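Local atomic coordinates of trichothecene 3-O-acetyltransferase (Gibberella zeae, PDB entry 2RKV), a protein that transfers an acetyl group from acetyl coenzyme A to the C3 hydroxyl of trichothecene mycotoxins such as T-2 and deoxynivalenol. Residues S24-V29 with P397-R402; I115-K120 with I149-G154. All blocks are in the same frame, centred on the assembly; numbering follows the deposited sequence.

Interaction 1. Residues S24-V29 with P397-R402; sequences SLLYPV and PETVRR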
loop_
_atom_site.group_PDB
_atom_site.type_symbol
_atom_site.label_atom_id
_atom_site.label_comp_id
_atom_site.label_asym_id
_atom_site.label_seq_id
_atom_site.Cartn_x
_atom_site.Cartn_y
_atom_site.Cartn_z
ATOM N N SER A 24 3.045 5.569 -8.706
ATOM C CA SER A 24 3.441 6.448 -9.799
ATOM C C SER A 24 2.895 7.850 -9.609
ATOM O O SER A 24 1.737 8.028 -9.207
ATOM C CB SER A 24 2.968 5.898 -11.157
ATOM O OG SER A 24 3.509 4.606 -11.399
ATOM N N LEU A 25 3.745 8.832 -9.917
ATOM C CA LEU A 25 3.396 10.240 -9.891
ATOM C C LEU A 25 3.528 10.776 -11.319
ATOM O O LEU A 25 4.565 10.604 -11.957
ATOM C CB LEU A 25 4.330 11.003 -8.929
ATOM C CG LEU A 25 4.119 10.834 -7.410
ATOM C CD1 LEU A 25 4.268 9.402 -6.931
ATOM C CD2 LEU A 25 5.056 11.759 -6.610
ATOM N N LEU A 26 2.456 11.392 -11.809
ATOM C CA LEU A 26 2.416 11.973 -13.148
ATOM C C LEU A 26 2.555 13.487 -13.067
ATOM O O LEU A 26 1.851 14.140 -12.298
ATOM C CB LEU A 26 1.094 11.608 -13.848
ATOM C CG LEU A 26 0.807 12.295 -15.190
ATOM C CD1 LEU A 26 1.727 11.738 -16.285
ATOM C CD2 LEU A 26 -0.663 12.123 -15.573
ATOM N N TYR A 27 3.457 14.039 -13.881
ATOM C CA TYR A 27 3.640 15.478 -13.998
ATOM C C TYR A 27 3.542 15.862 -15.461
ATOM O O TYR A 27 4.084 15.144 -16.314
ATOM C CB TYR A 27 5.033 15.890 -13.543
ATOM C CG TYR A 27 5.362 15.579 -12.108
ATOM C CD1 TYR A 27 5.213 16.551 -11.123
ATOM C CD2 TYR A 27 5.859 14.331 -11.743
ATOM C CE1 TYR A 27 5.533 16.281 -9.804
ATOM C CE2 TYR A 27 6.179 14.048 -10.420
ATOM C CZ TYR A 27 6.015 15.032 -9.460
ATOM O OH TYR A 27 6.334 14.778 -8.141
ATOM N N PRO A 28 2.901 17.006 -15.760
ATOM C CA PRO A 28 3.000 17.504 -17.127
ATOM C C PRO A 28 4.404 18.054 -17.383
ATOM O O PRO A 28 5.055 18.563 -16.462
ATOM C CB PRO A 28 1.973 18.642 -17.159
ATOM C CG PRO A 28 1.932 19.132 -15.777
ATOM C CD PRO A 28 2.094 17.904 -14.914
ATOM N N VAL A 29 4.855 17.939 -18.632
ATOM C CA VAL A 29 6.131 18.510 -19.060
ATOM C C VAL A 29 5.835 19.298 -20.321
ATOM O O VAL A 29 5.456 18.720 -21.347
ATOM C CB VAL A 29 7.188 17.416 -19.329
ATOM C CG1 VAL A 29 8.448 18.019 -19.949
ATOM C CG2 VAL A 29 7.528 16.649 -18.035
ATOM N N PRO A 397 2.360 16.846 -8.512
ATOM C CA PRO A 397 1.784 15.787 -9.341
ATOM C C PRO A 397 0.383 16.136 -9.825
ATOM O O PRO A 397 -0.409 16.711 -9.069
ATOM C CB PRO A 397 1.696 14.601 -8.376
ATOM C CG PRO A 397 2.832 14.814 -7.437
ATOM C CD PRO A 397 2.825 16.314 -7.212
ATOM N N GLU A 398 0.103 15.801 -11.081
ATOM C CA GLU A 398 -1.228 15.941 -11.655
ATOM C C GLU A 398 -2.135 14.812 -11.166
ATOM O O GLU A 398 -3.349 15.004 -10.982
ATOM C CB GLU A 398 -1.128 15.955 -13.184
ATOM C CG GLU A 398 -2.451 16.015 -13.901
ATOM C CD GLU A 398 -2.295 16.389 -15.366
ATOM O OE1 GLU A 398 -1.445 17.250 -15.683
ATOM O OE2 GLU A 398 -3.028 15.822 -16.197
ATOM N N THR A 399 -1.532 13.640 -10.962
ATOM C CA THR A 399 -2.188 12.514 -10.304
ATOM C C THR A 399 -1.156 11.613 -9.624
ATOM O O THR A 399 0.041 11.678 -9.927
ATOM C CB THR A 399 -3.092 11.678 -11.263
ATOM O OG1 THR A 399 -3.965 10.837 -10.487
ATOM C CG2 THR A 399 -2.257 10.799 -12.218
ATOM N N VAL A 400 -1.642 10.780 -8.706
ATOM C CA VAL A 400 -0.818 9.826 -7.971
ATOM C C VAL A 400 -1.579 8.509 -7.991
ATOM O O VAL A 400 -2.628 8.386 -7.358
ATOM C CB VAL A 400 -0.593 10.272 -6.508
ATOM C CG1 VAL A 400 0.263 9.256 -5.765
ATOM C CG2 VAL A 400 0.032 11.676 -6.460
ATOM N N ARG A 401 -1.070 7.543 -8.745
ATOM C CA ARG A 401 -1.787 6.292 -9.002
ATOM C C ARG A 401 -0.900 5.063 -8.840
ATOM O O ARG A 401 0.292 5.091 -9.173
ATOM C CB ARG A 401 -2.365 6.277 -10.429
ATOM C CG ARG A 401 -3.274 7.450 -10.800
ATOM C CD ARG A 401 -4.574 7.459 -9.985
ATOM N NE ARG A 401 -5.726 7.740 -10.843
ATOM C CZ ARG A 401 -6.782 8.472 -10.495
ATOM N NH1 ARG A 401 -6.851 9.062 -9.303
ATOM N NH2 ARG A 401 -7.777 8.632 -11.364
ATOM N N ARG A 402 -1.490 3.982 -8.332
ATOM C CA ARG A 402 -0.799 2.710 -8.270
ATOM C C ARG A 402 -0.806 2.020 -9.635
ATOM O O ARG A 402 -1.875 1.890 -10.260
ATOM C CB ARG A 402 -1.438 1.777 -7.238
ATOM C CG ARG A 402 -0.448 0.731 -6.787
ATOM C CD ARG A 402 -1.027 -0.647 -6.495
ATOM N NE ARG A 402 0.053 -1.491 -5.977
ATOM C CZ ARG A 402 1.013 -2.037 -6.731
ATOM N NH1 ARG A 402 1.015 -1.874 -8.052
ATOM N NH2 ARG A 402 1.977 -2.752 -6.162
#

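Interaction 2. Residues I115-K120 with I149-G154; sequences IIAPRK and ILTVNG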
loop_
_atom_site.group_PDB
_atom_site.type_symbol
_atom_site.label_atom_id
_atom_site.label_comp_id
_atom_site.label_asym_id
_atom_site.label_seq_id
_atom_site.Cartn_x
_atom_site.Cartn_y
_atom_site.Cartn_z
ATOM N N ILE A 115 5.633 -1.555 -18.148
ATOM C CA ILE A 115 6.084 -0.456 -18.992
ATOM C C ILE A 115 6.673 0.693 -18.159
ATOM O O ILE A 115 7.699 1.273 -18.540
ATOM C CB ILE A 115 4.925 0.052 -19.885
ATOM C CG1 ILE A 115 4.396 -1.097 -20.756
ATOM C CG2 ILE A 115 5.361 1.247 -20.758
ATOM C CD1 ILE A 115 3.154 -0.739 -21.550
ATOM N N ILE A 116 6.035 1.020 -17.032
ATOM C CA ILE A 116 6.419 2.227 -16.281
ATOM C C ILE A 116 7.035 1.992 -14.881
ATOM O O ILE A 116 7.419 2.957 -14.211
ATOM C CB ILE A 116 5.263 3.296 -16.249
ATOM C CG1 ILE A 116 3.945 2.716 -15.708
ATOM C CG2 ILE A 116 5.015 3.872 -17.662
ATOM C CD1 ILE A 116 3.962 2.302 -14.254
ATOM N N ALA A 117 7.157 0.731 -14.471
ATOM C CA ALA A 117 7.801 0.376 -13.197
ATOM C C ALA A 117 9.130 -0.358 -13.425
ATOM O O ALA A 117 9.268 -1.087 -14.413
ATOM C CB ALA A 117 6.865 -0.465 -12.327
ATOM N N PRO A 118 10.106 -0.176 -12.511
ATOM C CA PRO A 118 11.425 -0.815 -12.655
ATOM C C PRO A 118 11.466 -2.297 -12.265
ATOM O O PRO A 118 12.439 -2.992 -12.583
ATOM C CB PRO A 118 12.307 0.003 -11.707
ATOM C CG PRO A 118 11.375 0.464 -10.648
ATOM C CD PRO A 118 10.035 0.673 -11.303
ATOM N N ARG A 119 10.428 -2.773 -11.584
ATOM C CA ARG A 119 10.341 -4.166 -11.156
ATOM C C ARG A 119 8.872 -4.488 -10.888
ATOM O O ARG A 119 8.113 -3.615 -10.485
ATOM C CB ARG A 119 11.174 -4.397 -9.883
ATOM C CG ARG A 119 11.060 -5.810 -9.312
ATOM C CD ARG A 119 12.241 -6.139 -8.427
ATOM N NE ARG A 119 12.114 -7.447 -7.788
ATOM C CZ ARG A 119 13.126 -8.108 -7.226
ATOM N NH1 ARG A 119 12.918 -9.283 -6.654
ATOM N NH2 ARG A 119 14.352 -7.600 -7.251
ATOM N N LYS A 120 8.481 -5.738 -11.111
ATOM C CA LYS A 120 7.094 -6.145 -10.865
ATOM C C LYS A 120 6.758 -6.162 -9.377
ATOM O O LYS A 120 7.641 -6.309 -8.527
ATOM C CB LYS A 120 6.812 -7.508 -11.496
ATOM C CG LYS A 120 6.766 -7.462 -13.021
ATOM C CD LYS A 120 6.658 -8.859 -13.639
ATOM C CE LYS A 120 5.351 -9.546 -13.253
ATOM N NZ LYS A 120 4.166 -8.875 -13.862
ATOM N N ILE A 149 6.240 10.295 -15.948
ATOM C CA ILE A 149 5.736 9.412 -14.895
ATOM C C ILE A 149 6.911 8.952 -14.058
ATOM O O ILE A 149 7.823 8.294 -14.567
ATOM C CB ILE A 149 4.969 8.177 -15.456
ATOM C CG1 ILE A 149 3.748 8.624 -16.262
ATOM C CG2 ILE A 149 4.568 7.220 -14.309
ATOM C CD1 ILE A 149 3.122 7.505 -17.080
ATOM N N LEU A 150 6.883 9.313 -12.777
ATOM C CA LEU A 150 7.886 8.855 -11.831
ATOM C C LEU A 150 7.303 7.683 -11.064
ATOM O O LEU A 150 6.254 7.819 -10.442
ATOM C CB LEU A 150 8.259 9.974 -10.851
ATOM C CG LEU A 150 9.053 9.548 -9.604
ATOM C CD1 LEU A 150 10.389 8.892 -9.973
ATOM C CD2 LEU A 150 9.272 10.718 -8.661
ATOM N N THR A 151 7.979 6.538 -11.101
ATOM C CA THR A 151 7.501 5.371 -10.364
ATOM C C THR A 151 8.519 4.973 -9.303
ATOM O O THR A 151 9.717 4.913 -9.573
ATOM C CB THR A 151 7.212 4.185 -11.302
ATOM O OG1 THR A 151 6.238 4.580 -12.278
ATOM C CG2 THR A 151 6.697 2.955 -10.505
ATOM N N VAL A 152 8.025 4.719 -8.092
ATOM C CA VAL A 152 8.896 4.285 -7.005
ATOM C C VAL A 152 8.443 2.919 -6.511
ATOM O O VAL A 152 7.264 2.744 -6.185
ATOM C CB VAL A 152 8.864 5.275 -5.820
ATOM C CG1 VAL A 152 9.857 4.853 -4.754
ATOM C CG2 VAL A 152 9.138 6.718 -6.287
ATOM N N ASN A 153 9.384 1.972 -6.471
ATOM C CA ASN A 153 9.197 0.639 -5.890
ATOM C C ASN A 153 9.894 0.579 -4.548
ATOM O O ASN A 153 11.045 0.998 -4.435
ATOM C CB ASN A 153 9.855 -0.432 -6.767
ATOM C CG ASN A 153 9.012 -0.816 -7.962
ATOM O OD1 ASN A 153 8.343 0.018 -8.561
ATOM N ND2 ASN A 153 9.035 -2.099 -8.302
ATOM N N GLY A 154 9.208 0.051 -3.536
ATOM C CA GLY A 154 9.832 -0.196 -2.232
ATOM C C GLY A 154 9.702 -1.659 -1.845
ATOM O O GLY A 154 8.615 -2.231 -1.937
#

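Interaction 1. Residues S24-V29 with P397-R402
Ser24 and Arg401 open an antiparallel strand pairing at the edge of the mixed sheet that contains strand 20-28, where the short strand 399-401 is the outermost member. They form a hydrogen-bonded pair: Ser24 N reaches Arg401 O at 2.8 Å, and Arg401 N returns to Ser24 O at 2.9 Å. Leu25 and Val400 follow as a non-hydrogen-bonded pair, their side chains side by side on one face, with Leu25 CD1 4.2 Å from Val400 CG1. Leu26 N bonds to Thr399 O, and Leu26 O takes Glu398 N at 2.7 Å. Beyond this, Tyr27 lays a ring face against Pro397, whose CA sits 4.2 Å from the centroid of the Tyr27 ring in a CH-pi contact. With CG beside its backbone N (chi1 -61°), the Tyr27 ring turns back alongside Pro397, and its OH is held by the carbonyl of Tyr388. On the face bearing Leu26 and Thr399, Leu26 CB packs 3.8 Å from Thr399 CG2. Helix 98-104 and the loop at Tyr106 lie against this face, Glu398 OE2 making a salt bridge with Arg102 and a hydrogen bond with the Tyr106 hydroxyl, while strand 147-155 flanks strand 20-28 on its other edge.

Interaction 2. Residues I115-K120 with I149-G154
The segment leaving helix 113-116 runs over one face of the mixed sheet in the N-terminal part of this BAHD-family enzyme, and strand 147-155 meets it with Ile149, Thr151 and Asn153, every second residue. Two of these side chains grip backbone carbonyls of the crossing segment. Thr151 OG1 donates to Ile116 O at 2.8 Å, arriving well above the carbonyl plane, 46° out of it. The hydroxyl gets there because OG1 stands beside the backbone N of Thr151 (chi1 -58°), which leaves the methyl CG2 for Ala117, whose CB lies 3.9 Å away. Farther along, the Asn153 amide gives ND2 to Arg119 O at 2.8 Å, with an N-H...O angle of 153°. Here the acceptor lies almost in the plane of the amide, although the donor again stands above the carbonyl plane. The other end of that amide faces Pro118: Asn153 OD1 is 3.3 Å from Pro118 CD, against a ring carbon bonded to the proline nitrogen. At the helix end, the Ile116 side chain lies aslant that of Ile149, CG2 of Ile116 coming within 4.1 Å of CD1 of Ile149, and Ile116 CD1 lies 3.8 Å from Thr151 OG1.

Both carbonyls have a second donor, Asn142 ND2 on Ile116 O and Gln22 NE2 on Arg119 O, so neighbouring strands share in holding this segment. Asn153 OD1, by contrast, is buried with no hydrogen-bond partner in the model and within this contact meets carbons of Pro118 and Ala117. Side chains on the face of the sheet thus hold the backbone of a segment that pairs with no strand edge here: two carbonyls of an irregular segment are satisfied without any backbone-to-backbone bond to strand 147-155, and the ND2 bond fixes the rotation of the Asn153 amide.

The two contacts lie about 12 Å apart, centre to centre, and share the mixed sheet in which strands 20-28 and 147-155 are neighbours. In chain order, segment 24-29 comes first, 115-120 and 149-154 follow, and 397-402 comes last, so interaction 1 spans interaction 2. They meet directly: Leu25 N is 2.8 Å from Leu150 O, a probable backbone hydrogen bond between the strands, and Ser24 OG is 2.9 Å from Thr151 OG1. Interaction 2 lays a segment over the face of the sheet and interaction 1 adds to its edge, so a sheet built mainly from the early part of the chain is completed by a strand from late in the sequence.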